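Local coordinates for protein trans-4-hydroxy-L-proline dehydratase (PDB 6VXC) that catalyses the radical-based dehydration of trans-4-hydroxy-L-proline to (S)-1-pyrroline-5-carboxylate in the anaerobic breakdown of hydroxyproline, at residues A[462-467]-A[561-566]; A[540-545]-A[555-560]; A[493-498]-A[517-522]. All coordinates share one frame; numbering follows the deposited sequence.

Contact 1 of 3, residues A[462-467]-A[561-566]; sequences KEAYVL and GGARYN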
ATOM      1  N   LYS A 462      -7.313  -4.396 -14.304  1.00 12.40           N
ATOM      2  CA  LYS A 462      -7.100  -3.902 -15.660  1.00 13.00           C
ATOM      3  C   LYS A 462      -5.984  -2.858 -15.743  1.00 13.86           C
ATOM      4  O   LYS A 462      -5.812  -2.239 -16.801  1.00 11.59           O
ATOM      5  CB  LYS A 462      -8.382  -3.297 -16.220  1.00 11.71           C
ATOM      6  CG  LYS A 462      -9.584  -4.221 -16.310  1.00 12.79           C
ATOM      7  CD  LYS A 462     -10.825  -3.419 -16.680  1.00 14.07           C
ATOM      8  CE  LYS A 462     -11.959  -4.302 -17.212  1.00 16.64           C
ATOM      9  NZ  LYS A 462     -12.138  -5.511 -16.397  1.00 19.33           N
ATOM     10  N   GLU A 463      -5.230  -2.637 -14.670  1.00 12.99           N
ATOM     11  CA  GLU A 463      -4.306  -1.517 -14.617  1.00 12.43           C
ATOM     12  C   GLU A 463      -3.044  -1.924 -13.884  1.00 12.75           C
ATOM     13  O   GLU A 463      -3.096  -2.637 -12.880  1.00 14.54           O
ATOM     14  CB  GLU A 463      -4.954  -0.288 -13.921  1.00 11.18           C
ATOM     15  CG  GLU A 463      -4.040   0.922 -13.849  1.00 12.16           C
ATOM     16  CD  GLU A 463      -4.724   2.176 -13.310  1.00 13.35           C
ATOM     17  OE1 GLU A 463      -5.844   2.068 -12.751  1.00 13.33           O
ATOM     18  OE2 GLU A 463      -4.137   3.274 -13.448  1.00 15.36           O
ATOM     19  N   ALA A 464      -1.912  -1.472 -14.398  1.00 13.33           N
ATOM     20  CA  ALA A 464      -0.689  -1.373 -13.620  1.00 12.91           C
ATOM     21  C   ALA A 464      -0.571   0.077 -13.175  1.00 12.00           C
ATOM     22  O   ALA A 464      -0.385   0.978 -14.001  1.00 14.26           O
ATOM     23  CB  ALA A 464       0.521  -1.811 -14.440  1.00 15.53           C
ATOM     24  N   TYR A 465      -0.706   0.313 -11.878  1.00 11.40           N
ATOM     25  CA  TYR A 465      -0.599   1.662 -11.319  1.00 11.18           C
ATOM     26  C   TYR A 465       0.456   1.577 -10.228  1.00 14.54           C
ATOM     27  O   TYR A 465       0.179   1.138  -9.111  1.00 16.89           O
ATOM     28  CB  TYR A 465      -1.953   2.211 -10.821  1.00 12.83           C
ATOM     29  CG  TYR A 465      -2.792   1.371  -9.855  1.00 14.15           C
ATOM     30  CD1 TYR A 465      -3.371   0.175 -10.265  1.00 13.08           C
ATOM     31  CD2 TYR A 465      -3.092   1.835  -8.568  1.00 13.78           C
ATOM     32  CE1 TYR A 465      -4.170  -0.584  -9.393  1.00 14.21           C
ATOM     33  CE2 TYR A 465      -3.886   1.100  -7.704  1.00 13.31           C
ATOM     34  CZ  TYR A 465      -4.425  -0.109  -8.117  1.00 17.87           C
ATOM     35  OH  TYR A 465      -5.212  -0.838  -7.242  1.00 16.79           O
ATOM     36  N   VAL A 466       1.686   1.977 -10.596  1.00 15.49           N
ATOM     37  CA  VAL A 466       2.892   1.705  -9.824  1.00 12.86           C
ATOM     38  C   VAL A 466       3.290   2.963  -9.051  1.00  9.84           C
ATOM     39  O   VAL A 466       3.432   4.043  -9.630  1.00 10.54           O
ATOM     40  CB  VAL A 466       4.035   1.229 -10.740  1.00 11.35           C
ATOM     41  CG1 VAL A 466       5.320   1.025  -9.943  1.00  8.78           C
ATOM     42  CG2 VAL A 466       3.647  -0.062 -11.489  1.00 12.95           C
ATOM     43  N   LEU A 467       3.471   2.814  -7.744  1.00 12.94           N
ATOM     44  CA  LEU A 467       4.057   3.861  -6.917  1.00 12.08           C
ATOM     45  C   LEU A 467       5.574   3.739  -7.004  1.00 10.80           C
ATOM     46  O   LEU A 467       6.108   2.629  -6.910  1.00 12.96           O
ATOM     47  CB  LEU A 467       3.604   3.714  -5.464  1.00 11.62           C
ATOM     48  CG  LEU A 467       2.296   4.404  -5.044  1.00 12.67           C
ATOM     49  CD1 LEU A 467       1.173   4.059  -5.987  1.00 13.57           C
ATOM     50  CD2 LEU A 467       1.920   4.025  -3.624  1.00 14.71           C
ATOM     51  N   GLY A 561       3.757  -3.500 -19.626  1.00 15.54           N
ATOM     52  CA  GLY A 561       2.690  -2.735 -20.230  1.00 13.84           C
ATOM     53  C   GLY A 561       1.502  -3.517 -20.750  1.00 13.39           C
ATOM     54  O   GLY A 561       0.699  -2.950 -21.490  1.00 14.08           O
ATOM     55  N   GLY A 562       1.377  -4.802 -20.416  1.00 13.29           N
ATOM     56  CA  GLY A 562       0.244  -5.592 -20.876  1.00 12.94           C
ATOM     57  C   GLY A 562      -1.108  -5.157 -20.322  1.00 12.15           C
ATOM     58  O   GLY A 562      -2.139  -5.452 -20.934  1.00 12.99           O
ATOM     59  N   ALA A 563      -1.132  -4.481 -19.179  1.00 11.57           N
ATOM     60  CA  ALA A 563      -2.396  -4.025 -18.614  1.00 12.71           C
ATOM     61  C   ALA A 563      -3.099  -3.057 -19.562  1.00 12.64           C
ATOM     62  O   ALA A 563      -2.460  -2.334 -20.334  1.00 13.23           O
ATOM     63  CB  ALA A 563      -2.154  -3.336 -17.272  1.00  9.28           C
ATOM     64  N   ARG A 564      -4.435  -3.031 -19.488  1.00 12.95           N
ATOM     65  CA  ARG A 564      -5.189  -2.089 -20.315  1.00 12.79           C
ATOM     66  C   ARG A 564      -4.787  -0.649 -20.013  1.00 10.66           C
ATOM     67  O   ARG A 564      -4.715   0.184 -20.917  1.00 10.62           O
ATOM     68  CB  ARG A 564      -6.698  -2.262 -20.114  1.00 13.13           C
ATOM     69  CG  ARG A 564      -7.558  -1.310 -20.956  1.00 10.20           C
ATOM     70  CD  ARG A 564      -9.053  -1.673 -20.845  1.00 13.13           C
ATOM     71  NE  ARG A 564      -9.290  -3.054 -21.251  1.00 12.95           N
ATOM     72  CZ  ARG A 564     -10.447  -3.711 -21.141  1.00 14.05           C
ATOM     73  NH1 ARG A 564     -11.521  -3.121 -20.620  1.00 12.09           N
ATOM     74  NH2 ARG A 564     -10.520  -4.974 -21.550  1.00 12.78           N
ATOM     75  N   TYR A 565      -4.567  -0.334 -18.748  1.00 11.65           N
ATOM     76  CA  TYR A 565      -4.185   1.002 -18.326  1.00 10.78           C
ATOM     77  C   TYR A 565      -2.847   0.949 -17.608  1.00  9.36           C
ATOM     78  O   TYR A 565      -2.570   0.007 -16.863  1.00 11.66           O
ATOM     79  CB  TYR A 565      -5.250   1.619 -17.407  1.00  9.69           C
ATOM     80  CG  TYR A 565      -6.655   1.624 -17.990  1.00 11.57           C
ATOM     81  CD1 TYR A 565      -7.039   2.575 -18.941  1.00  9.63           C
ATOM     82  CD2 TYR A 565      -7.595   0.699 -17.574  1.00  9.18           C
ATOM     83  CE1 TYR A 565      -8.308   2.593 -19.455  1.00 10.05           C
ATOM     84  CE2 TYR A 565      -8.878   0.692 -18.092  1.00 10.11           C
ATOM     85  CZ  TYR A 565      -9.235   1.644 -19.030  1.00 10.86           C
ATOM     86  OH  TYR A 565     -10.507   1.661 -19.535  1.00 13.09           O
ATOM     87  N   ASN A 566      -2.035   1.980 -17.810  1.00 12.36           N
ATOM     88  CA  ASN A 566      -0.708   2.038 -17.218  1.00 11.71           C
ATOM     89  C   ASN A 566      -0.447   3.443 -16.708  1.00 11.01           C
ATOM     90  O   ASN A 566      -0.503   4.417 -17.464  1.00 15.50           O
ATOM     91  CB  ASN A 566       0.368   1.591 -18.216  1.00 10.95           C
ATOM     92  CG  ASN A 566       0.268   0.115 -18.530  1.00 12.37           C
ATOM     93  OD1 ASN A 566       0.825  -0.719 -17.821  1.00 13.34           O
ATOM     94  ND2 ASN A 566      -0.485  -0.220 -19.568  1.00 11.67           N
TER
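A563 turns its methyl toward the strand that starts at E463. CB lies 3.4 Å from A464 N and packs against the A464 methyl. R564 runs alongside K462, both chains pointing the same way. K462 CD lies over one face of the guanidinium, and CE is 3.6 Å from R564 NH1. The like charges go to separate acids: K462 NZ to D549, R564 to D550 and D445.

Y565 carries the parallel pairing. Its N donates to K462 O at 3.0 Å, and its O accepts from A464 N at 2.9 Å. E463 fits between these two bonds and is its bridge partner. With E463 CG anti to the backbone N (chi1 -179°), the extended chain crosses Y565 at about a right angle, CG 3.8 Å from Y565 CB. The E463 carboxylate goes on to C459 N, K441 and T567, while Y565 OH reaches D445.

N566 pairs with A464 on the other face of the sheet. Its OD1 sits 3.6 Å from A464 CB. Its ND2 bonds back to A563 O at 3.0 Å, from above the carbonyl plane, a bent link from the strand to the turn before it.

Strand 565-573 runs between 463-472 and 657-661, parallel to both, consistent with the barrel of this family. K441 lies in the loop before D445 of helix 443-446; K554, ending helix 551-554, bonds to G561 O and A563 O.

Contact 2 of 3, residues A[540-545]-A[555-560]; sequences PCPLMS and GKDYQR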
ATOM      1  N   PRO A 540       9.754  -9.996 -15.007  1.00 15.01           N
ATOM      2  CA  PRO A 540       8.474 -10.311 -15.639  1.00 16.56           C
ATOM      3  C   PRO A 540       7.677 -11.200 -14.705  1.00 14.74           C
ATOM      4  O   PRO A 540       8.230 -11.942 -13.898  1.00 17.08           O
ATOM      5  CB  PRO A 540       8.873 -11.041 -16.927  1.00 19.97           C
ATOM      6  CG  PRO A 540      10.207 -11.619 -16.632  1.00 14.08           C
ATOM      7  CD  PRO A 540      10.883 -10.626 -15.716  1.00 14.91           C
ATOM      8  N   CYS A 541       6.366 -11.069 -14.759  1.00 15.84           N
ATOM      9  CA  CYS A 541       5.487 -11.800 -13.848  1.00 14.89           C
ATOM     10  C   CYS A 541       4.427 -12.521 -14.663  1.00 13.85           C
ATOM     11  O   CYS A 541       3.281 -12.070 -14.744  1.00 15.14           O
ATOM     12  CB  CYS A 541       4.883 -10.857 -12.799  1.00 15.12           C
ATOM     13  SG  CYS A 541       4.231  -9.297 -13.478  1.00 16.47           S
ATOM     14  N   PRO A 542       4.774 -13.660 -15.275  1.00 17.50           N
ATOM     15  CA  PRO A 542       3.784 -14.376 -16.101  1.00 14.44           C
ATOM     16  C   PRO A 542       2.538 -14.783 -15.333  1.00 13.50           C
ATOM     17  O   PRO A 542       1.448 -14.765 -15.916  1.00 17.46           O
ATOM     18  CB  PRO A 542       4.540 -15.616 -16.605  1.00 13.74           C
ATOM     19  CG  PRO A 542       5.959 -15.424 -16.222  1.00 15.28           C
ATOM     20  CD  PRO A 542       6.049 -14.376 -15.157  1.00 14.30           C
ATOM     21  N   LEU A 543       2.639 -15.145 -14.056  1.00 11.78           N
ATOM     22  CA  LEU A 543       1.412 -15.512 -13.350  1.00 11.73           C
ATOM     23  C   LEU A 543       0.477 -14.310 -13.246  1.00 13.05           C
ATOM     24  O   LEU A 543      -0.673 -14.373 -13.682  1.00 14.07           O
ATOM     25  CB  LEU A 543       1.712 -16.097 -11.966  1.00 14.99           C
ATOM     26  CG  LEU A 543       0.465 -16.438 -11.128  1.00 12.73           C
ATOM     27  CD1 LEU A 543      -0.406 -17.476 -11.860  1.00 15.11           C
ATOM     28  CD2 LEU A 543       0.825 -16.959  -9.718  1.00 13.29           C
ATOM     29  N   MET A 544       0.969 -13.176 -12.745  1.00 13.31           N
ATOM     30  CA  MET A 544       0.093 -12.007 -12.660  1.00 12.91           C
ATOM     31  C   MET A 544      -0.498 -11.655 -14.025  1.00 14.90           C
ATOM     32  O   MET A 544      -1.671 -11.275 -14.121  1.00 13.17           O
ATOM     33  CB  MET A 544       0.841 -10.808 -12.073  1.00 12.81           C
ATOM     34  CG  MET A 544      -0.026  -9.548 -11.936  1.00 19.07           C
ATOM     35  SD  MET A 544      -1.242  -9.696 -10.594  1.00 21.90           S
ATOM     36  CE  MET A 544      -0.133  -9.613  -9.194  1.00 13.66           C
ATOM     37  N   SER A 545       0.291 -11.800 -15.094  1.00 14.25           N
ATOM     38  CA  SER A 545      -0.198 -11.435 -16.417  1.00 11.49           C
ATOM     39  C   SER A 545      -1.423 -12.247 -16.823  1.00 13.49           C
ATOM     40  O   SER A 545      -2.267 -11.748 -17.571  1.00 14.37           O
ATOM     41  CB  SER A 545       0.917 -11.588 -17.453  1.00 12.02           C
ATOM     42  OG  SER A 545       2.023 -10.758 -17.134  1.00 15.53           O
ATOM     43  N   GLY A 555      -0.549 -10.264 -25.825  1.00 15.11           N
ATOM     44  CA  GLY A 555       0.670 -11.036 -25.758  1.00 16.90           C
ATOM     45  C   GLY A 555       1.805 -10.256 -25.133  1.00 14.92           C
ATOM     46  O   GLY A 555       2.924 -10.243 -25.654  1.00 16.31           O
ATOM     47  N   LYS A 556       1.532  -9.628 -23.989  1.00 17.04           N
ATOM     48  CA  LYS A 556       2.472  -8.717 -23.353  1.00 13.99           C
ATOM     49  C   LYS A 556       2.379  -8.843 -21.838  1.00 16.46           C
ATOM     50  O   LYS A 556       1.288  -8.753 -21.259  1.00 15.92           O
ATOM     51  CB  LYS A 556       2.212  -7.274 -23.784  1.00 13.01           C
ATOM     52  CG  LYS A 556       3.256  -6.307 -23.254  1.00 17.13           C
ATOM     53  CD  LYS A 556       2.933  -4.864 -23.599  1.00 19.69           C
ATOM     54  CE  LYS A 556       3.180  -4.556 -25.060  1.00 22.72           C
ATOM     55  NZ  LYS A 556       3.181  -3.073 -25.277  1.00 30.99           N
ATOM     56  N   ASP A 557       3.532  -9.058 -21.212  1.00 13.67           N
ATOM     57  CA  ASP A 557       3.601  -9.273 -19.777  1.00 13.16           C
ATOM     58  C   ASP A 557       3.138  -8.026 -19.006  1.00 12.45           C
ATOM     59  O   ASP A 557       3.359  -6.883 -19.422  1.00 14.52           O
ATOM     60  CB  ASP A 557       5.028  -9.643 -19.387  1.00 13.25           C
ATOM     61  CG  ASP A 557       5.145 -10.083 -17.943  1.00 16.10           C
ATOM     62  OD1 ASP A 557       4.798 -11.242 -17.645  1.00 17.43           O
ATOM     63  OD2 ASP A 557       5.553  -9.253 -17.103  1.00 17.94           O
ATOM     64  N   TYR A 558       2.511  -8.265 -17.856  1.00 13.50           N
ATOM     65  CA  TYR A 558       2.036  -7.174 -17.003  1.00 11.36           C
ATOM     66  C   TYR A 558       3.159  -6.210 -16.640  1.00 14.67           C
ATOM     67  O   TYR A 558       2.945  -4.996 -16.575  1.00 15.20           O
ATOM     68  CB  TYR A 558       1.390  -7.766 -15.743  1.00 11.54           C
ATOM     69  CG  TYR A 558       1.003  -6.778 -14.665  1.00 16.05           C
ATOM     70  CD1 TYR A 558      -0.223  -6.143 -14.688  1.00 14.71           C
ATOM     71  CD2 TYR A 558       1.846  -6.539 -13.586  1.00 18.84           C
ATOM     72  CE1 TYR A 558      -0.586  -5.253 -13.683  1.00 14.56           C
ATOM     73  CE2 TYR A 558       1.497  -5.661 -12.590  1.00 21.14           C
ATOM     74  CZ  TYR A 558       0.288  -5.022 -12.640  1.00 17.54           C
ATOM     75  OH  TYR A 558      -0.024  -4.156 -11.629  1.00 21.86           O
ATOM     76  N   GLN A 559       4.369  -6.727 -16.420  1.00 14.19           N
ATOM     77  CA  GLN A 559       5.479  -5.877 -16.005  1.00 16.41           C
ATOM     78  C   GLN A 559       6.044  -5.028 -17.139  1.00 14.33           C
ATOM     79  O   GLN A 559       6.930  -4.215 -16.888  1.00 14.39           O
ATOM     80  CB  GLN A 559       6.594  -6.717 -15.387  1.00 15.40           C
ATOM     81  CG  GLN A 559       7.323  -6.056 -14.216  1.00 14.33           C
ATOM     82  CD  GLN A 559       6.551  -6.160 -12.903  1.00 15.55           C
ATOM     83  OE1 GLN A 559       5.624  -5.395 -12.654  1.00 17.25           O
ATOM     84  NE2 GLN A 559       6.936  -7.117 -12.059  1.00 13.95           N
ATOM     85  N   ARG A 560       5.562  -5.161 -18.370  1.00 14.10           N
ATOM     86  CA  ARG A 560       6.067  -4.272 -19.409  1.00 15.12           C
ATOM     87  C   ARG A 560       4.942  -3.641 -20.218  1.00 15.88           C
ATOM     88  O   ARG A 560       5.149  -3.257 -21.369  1.00 18.91           O
ATOM     89  CB  ARG A 560       7.068  -4.980 -20.328  1.00 14.83           C
ATOM     90  CG  ARG A 560       6.512  -6.059 -21.251  1.00 16.50           C
ATOM     91  CD  ARG A 560       7.635  -6.698 -22.099  1.00 14.36           C
ATOM     92  NE  ARG A 560       7.114  -7.688 -23.038  1.00 14.50           N
ATOM     93  CZ  ARG A 560       6.705  -7.414 -24.273  1.00 15.41           C
ATOM     94  NH1 ARG A 560       6.762  -6.174 -24.737  1.00 14.40           N
ATOM     95  NH2 ARG A 560       6.247  -8.388 -25.051  1.00 16.43           N
TER
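S545 and Y558 bring their CA atoms to 4.8 Å, and P540 and Q559 theirs to 5.4 Å. Between these two points a helix start lies against a tight turn. Neither backbone pairs with the other directly; side chains bridge them. Y558 N donates to S545 OG at 2.6 Å, almost straight at 177°. C541 N donates to D557 OD2 at 3.1 Å, on the syn side of the carboxylate, with a weak second bond to OD1.

D557 OD2 also accepts Q559 N, from above the carboxylate plane at 2.9 Å. This makes D557-Q559 an Asx turn, and one buried oxygen grips both segments. C541 is the N-cap residue of helix 542-546, so the carboxylate sits beside a helix start, where it may be stabilised as an anion. Two residues before D557, G555 with positive phi is the C-prime residue of the Schellman motif that ends helix 551-554.

The Y558 ring is held from two directions. M544 CG, swung away from its own backbone N by a chi1 of -179°, lies over one face in a CH-pi contact, 3.9 Å from CD2. Its SD stands farther out above the same ring. C541 SG comes in at the ring edge, 3.6 Å from CD2. The same sulfur is 3.8 Å from Q559 NE2, an amide nitrogen that bonds to M539 O. E293 of helix 276-293 accepts the backbone N-H groups of L543 and M544.

Contact 3 of 3, residues A[493-498]-A[517-522]; sequences IGIETG and LHYMID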
ATOM      1  N   ILE A 493      22.840  19.403  -2.976  1.00 17.21           N
ATOM      2  CA  ILE A 493      21.897  18.395  -3.450  1.00 16.06           C
ATOM      3  C   ILE A 493      21.041  18.927  -4.592  1.00 15.10           C
ATOM      4  O   ILE A 493      20.779  18.210  -5.555  1.00 15.21           O
ATOM      5  CB  ILE A 493      21.022  17.888  -2.275  1.00 17.66           C
ATOM      6  CG1 ILE A 493      21.898  17.190  -1.218  1.00 14.08           C
ATOM      7  CG2 ILE A 493      19.855  17.012  -2.759  1.00 15.88           C
ATOM      8  CD1 ILE A 493      22.657  15.998  -1.759  1.00 14.78           C
ATOM      9  N   GLY A 494      20.638  20.187  -4.517  1.00 16.09           N
ATOM     10  CA  GLY A 494      19.833  20.826  -5.535  1.00 16.98           C
ATOM     11  C   GLY A 494      20.640  21.723  -6.454  1.00 17.02           C
ATOM     12  O   GLY A 494      21.854  21.563  -6.612  1.00 18.74           O
ATOM     13  N   ILE A 495      19.948  22.671  -7.082  1.00 18.15           N
ATOM     14  CA  ILE A 495      20.555  23.609  -8.024  1.00 15.97           C
ATOM     15  C   ILE A 495      20.628  24.995  -7.382  1.00 18.18           C
ATOM     16  O   ILE A 495      20.013  25.256  -6.354  1.00 17.23           O
ATOM     17  CB  ILE A 495      19.790  23.667  -9.360  1.00 15.92           C
ATOM     18  CG1 ILE A 495      18.296  23.903  -9.120  1.00 18.68           C
ATOM     19  CG2 ILE A 495      19.993  22.374 -10.132  1.00 18.63           C
ATOM     20  CD1 ILE A 495      17.496  24.224 -10.366  1.00 14.02           C
ATOM     21  N   GLU A 496      21.384  25.897  -8.015  1.00 18.38           N
ATOM     22  CA  GLU A 496      21.555  27.268  -7.511  1.00 24.52           C
ATOM     23  C   GLU A 496      20.427  28.148  -8.024  1.00 21.91           C
ATOM     24  O   GLU A 496      20.500  28.701  -9.114  1.00 26.18           O
ATOM     25  CB  GLU A 496      22.906  27.840  -7.921  1.00 21.36           C
ATOM     26  CG  GLU A 496      24.087  27.259  -7.170  1.00 29.68           C
ATOM     27  CD  GLU A 496      25.431  27.855  -7.610  1.00 42.91           C
ATOM     28  OE1 GLU A 496      25.444  28.946  -8.230  1.00 40.82           O
ATOM     29  OE2 GLU A 496      26.472  27.218  -7.327  1.00 46.89           O
ATOM     30  N   THR A 497      19.374  28.304  -7.228  1.00 16.79           N
ATOM     31  CA  THR A 497      18.273  29.173  -7.626  1.00 17.31           C
ATOM     32  C   THR A 497      18.404  30.596  -7.086  1.00 16.31           C
ATOM     33  O   THR A 497      17.559  31.441  -7.390  1.00 20.15           O
ATOM     34  CB  THR A 497      16.923  28.558  -7.208  1.00 17.84           C
ATOM     35  OG1 THR A 497      17.004  28.046  -5.875  1.00 16.53           O
ATOM     36  CG2 THR A 497      16.545  27.428  -8.159  1.00 16.42           C
ATOM     37  N   GLY A 498      19.438  30.883  -6.310  1.00 17.81           N
ATOM     38  CA  GLY A 498      19.689  32.227  -5.831  1.00 17.91           C
ATOM     39  C   GLY A 498      19.759  32.290  -4.321  1.00 19.28           C
ATOM     40  O   GLY A 498      19.236  31.412  -3.628  1.00 20.31           O
ATOM     41  N   LEU A 517      11.890  22.116  -7.423  1.00 13.37           N
ATOM     42  CA  LEU A 517      10.971  21.001  -7.627  1.00 11.02           C
ATOM     43  C   LEU A 517      11.182  20.343  -8.988  1.00 11.52           C
ATOM     44  O   LEU A 517      11.243  19.115  -9.091  1.00 11.67           O
ATOM     45  CB  LEU A 517       9.534  21.499  -7.494  1.00  9.85           C
ATOM     46  CG  LEU A 517       8.375  20.524  -7.651  1.00 10.20           C
ATOM     47  CD1 LEU A 517       8.545  19.384  -6.681  1.00 11.55           C
ATOM     48  CD2 LEU A 517       7.067  21.268  -7.390  1.00 10.99           C
ATOM     49  N   HIS A 518      11.240  21.154 -10.045  1.00 10.48           N
ATOM     50  CA  HIS A 518      11.449  20.639 -11.395  1.00 13.40           C
ATOM     51  C   HIS A 518      12.716  19.804 -11.459  1.00 12.41           C
ATOM     52  O   HIS A 518      12.720  18.704 -12.010  1.00 12.05           O
ATOM     53  CB  HIS A 518      11.512  21.803 -12.393  1.00 13.10           C
ATOM     54  CG  HIS A 518      11.853  21.392 -13.798  1.00 18.22           C
ATOM     55  ND1 HIS A 518      10.992  20.670 -14.599  1.00 20.07           N
ATOM     56  CD2 HIS A 518      12.956  21.624 -14.549  1.00 18.78           C
ATOM     57  CE1 HIS A 518      11.550  20.475 -15.781  1.00 17.38           C
ATOM     58  NE2 HIS A 518      12.740  21.044 -15.778  1.00 20.43           N
ATOM     59  N   TYR A 519      13.801  20.306 -10.873  1.00 13.17           N
ATOM     60  CA  TYR A 519      15.060  19.570 -10.892  1.00 13.11           C
ATOM     61  C   TYR A 519      14.934  18.242 -10.155  1.00 13.44           C
ATOM     62  O   TYR A 519      15.368  17.197 -10.647  1.00 11.11           O
ATOM     63  CB  TYR A 519      16.154  20.423 -10.266  1.00 14.79           C
ATOM     64  CG  TYR A 519      17.504  19.747 -10.161  1.00 14.26           C
ATOM     65  CD1 TYR A 519      18.255  19.473 -11.300  1.00 16.99           C
ATOM     66  CD2 TYR A 519      18.041  19.424  -8.927  1.00 14.73           C
ATOM     67  CE1 TYR A 519      19.497  18.880 -11.208  1.00 17.60           C
ATOM     68  CE2 TYR A 519      19.281  18.830  -8.817  1.00 17.09           C
ATOM     69  CZ  TYR A 519      20.007  18.558  -9.963  1.00 20.76           C
ATOM     70  OH  TYR A 519      21.243  17.967  -9.871  1.00 22.56           O
ATOM     71  N   MET A 520      14.331  18.267  -8.963  1.00 13.14           N
ATOM     72  CA  MET A 520      14.254  17.044  -8.170  1.00 11.97           C
ATOM     73  C   MET A 520      13.340  16.014  -8.834  1.00 10.79           C
ATOM     74  O   MET A 520      13.621  14.807  -8.797  1.00 11.45           O
ATOM     75  CB  MET A 520      13.789  17.391  -6.748  1.00 13.76           C
ATOM     76  CG  MET A 520      14.079  16.324  -5.689  1.00 19.73           C
ATOM     77  SD  MET A 520      15.812  15.790  -5.621  1.00 19.86           S
ATOM     78  CE  MET A 520      16.604  17.374  -5.428  1.00 14.84           C
ATOM     79  N   ILE A 521      12.243  16.470  -9.442  1.00 11.98           N
ATOM     80  CA  ILE A 521      11.378  15.556 -10.181  1.00  8.90           C
ATOM     81  C   ILE A 521      12.114  14.998 -11.405  1.00 11.02           C
ATOM     82  O   ILE A 521      12.037  13.798 -11.699  1.00 11.21           O
ATOM     83  CB  ILE A 521      10.054  16.249 -10.566  1.00 11.14           C
ATOM     84  CG1 ILE A 521       9.263  16.683  -9.311  1.00 12.13           C
ATOM     85  CG2 ILE A 521       9.200  15.327 -11.439  1.00  9.98           C
ATOM     86  CD1 ILE A 521       9.006  15.568  -8.328  1.00 12.36           C
ATOM     87  N   ASP A 522      12.847  15.848 -12.128  1.00 12.13           N
ATOM     88  CA  ASP A 522      13.639  15.347 -13.251  1.00 13.00           C
ATOM     89  C   ASP A 522      14.596  14.242 -12.800  1.00 11.19           C
ATOM     90  O   ASP A 522      14.721  13.210 -13.465  1.00 12.46           O
ATOM     91  CB  ASP A 522      14.424  16.486 -13.905  1.00 11.69           C
ATOM     92  CG  ASP A 522      13.630  17.231 -14.970  1.00 12.99           C
ATOM     93  OD1 ASP A 522      12.499  16.824 -15.299  1.00 16.08           O
ATOM     94  OD2 ASP A 522      14.157  18.237 -15.495  1.00 16.46           O
TER
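Y519 projects from helix 506-538 toward the loop at I493-I495, and its ring is the centre of this contact. Its CB meets I495 CD1 at 4.0 Å. A chi1 of 177° then sends CG and the ring out to the loop, where I495 CG2 lies 3.6 Å from Y519 CG. CD1 lies at the same distance from that methyl. Across the ring from CD1, on the same face, CD2 has I495 CG2 at 3.7 Å and G494 CA a little farther off. CE1 again meets CG2. CE2 is the atom nearest I493 O, at 3.6 Å, and this carbonyl oxygen lies at the ring edge, in its plane. CZ, beneath the hydroxyl, is still 3.8 Å from I495 CG2.

One methyl thus touches all six ring carbons. CG2 of I495 stands over the centre of the face, 6° off the ring normal, in a CH-pi contact. The I495 and Y519 side chains run alongside in opposing senses, which puts I495 CD1 near Y519 CB.

M520, the next residue on the helix, adds a smaller apolar touch. Its CE is 4.2 Å from I493 CG2, in a cluster shared with A162 and A163 of helix 158-166 and L479 of helix 473-481.

No hydrogen bond joins the two segments. Polar ties to the same helix come from Q516, whose NE2 bonds to I495 O and T497 OG1. With no polar bond across it, the contact probably rests on dispersion and CH-pi attraction, which fix the ring less sharply in direction than a hydrogen bond would.

Overall arrangement
Contacts 1 and 2 adjoin, their centres 10 Å apart. A probable hydrogen bond from G562 N to D557 O joins them, and Y558 OH packs on A464 CA. The turn of contact 2 leads through G561-R564 into strand 565-573. Contact 2 is buried and relies on a carboxylate, a hydroxyl and sulfur against a ring. Contact 1 is partly buried: backbone pairing at the sheet, charged chains at its margin. Its E463 side chain is about 9 Å from that of E456, the likely proton acceptor. Contact 3, about 30 Å from contact 1 between centres, is peripheral but partly buried, apolar and away from the active site. Its helix 506-538 precedes helix 542-546 of contact 2.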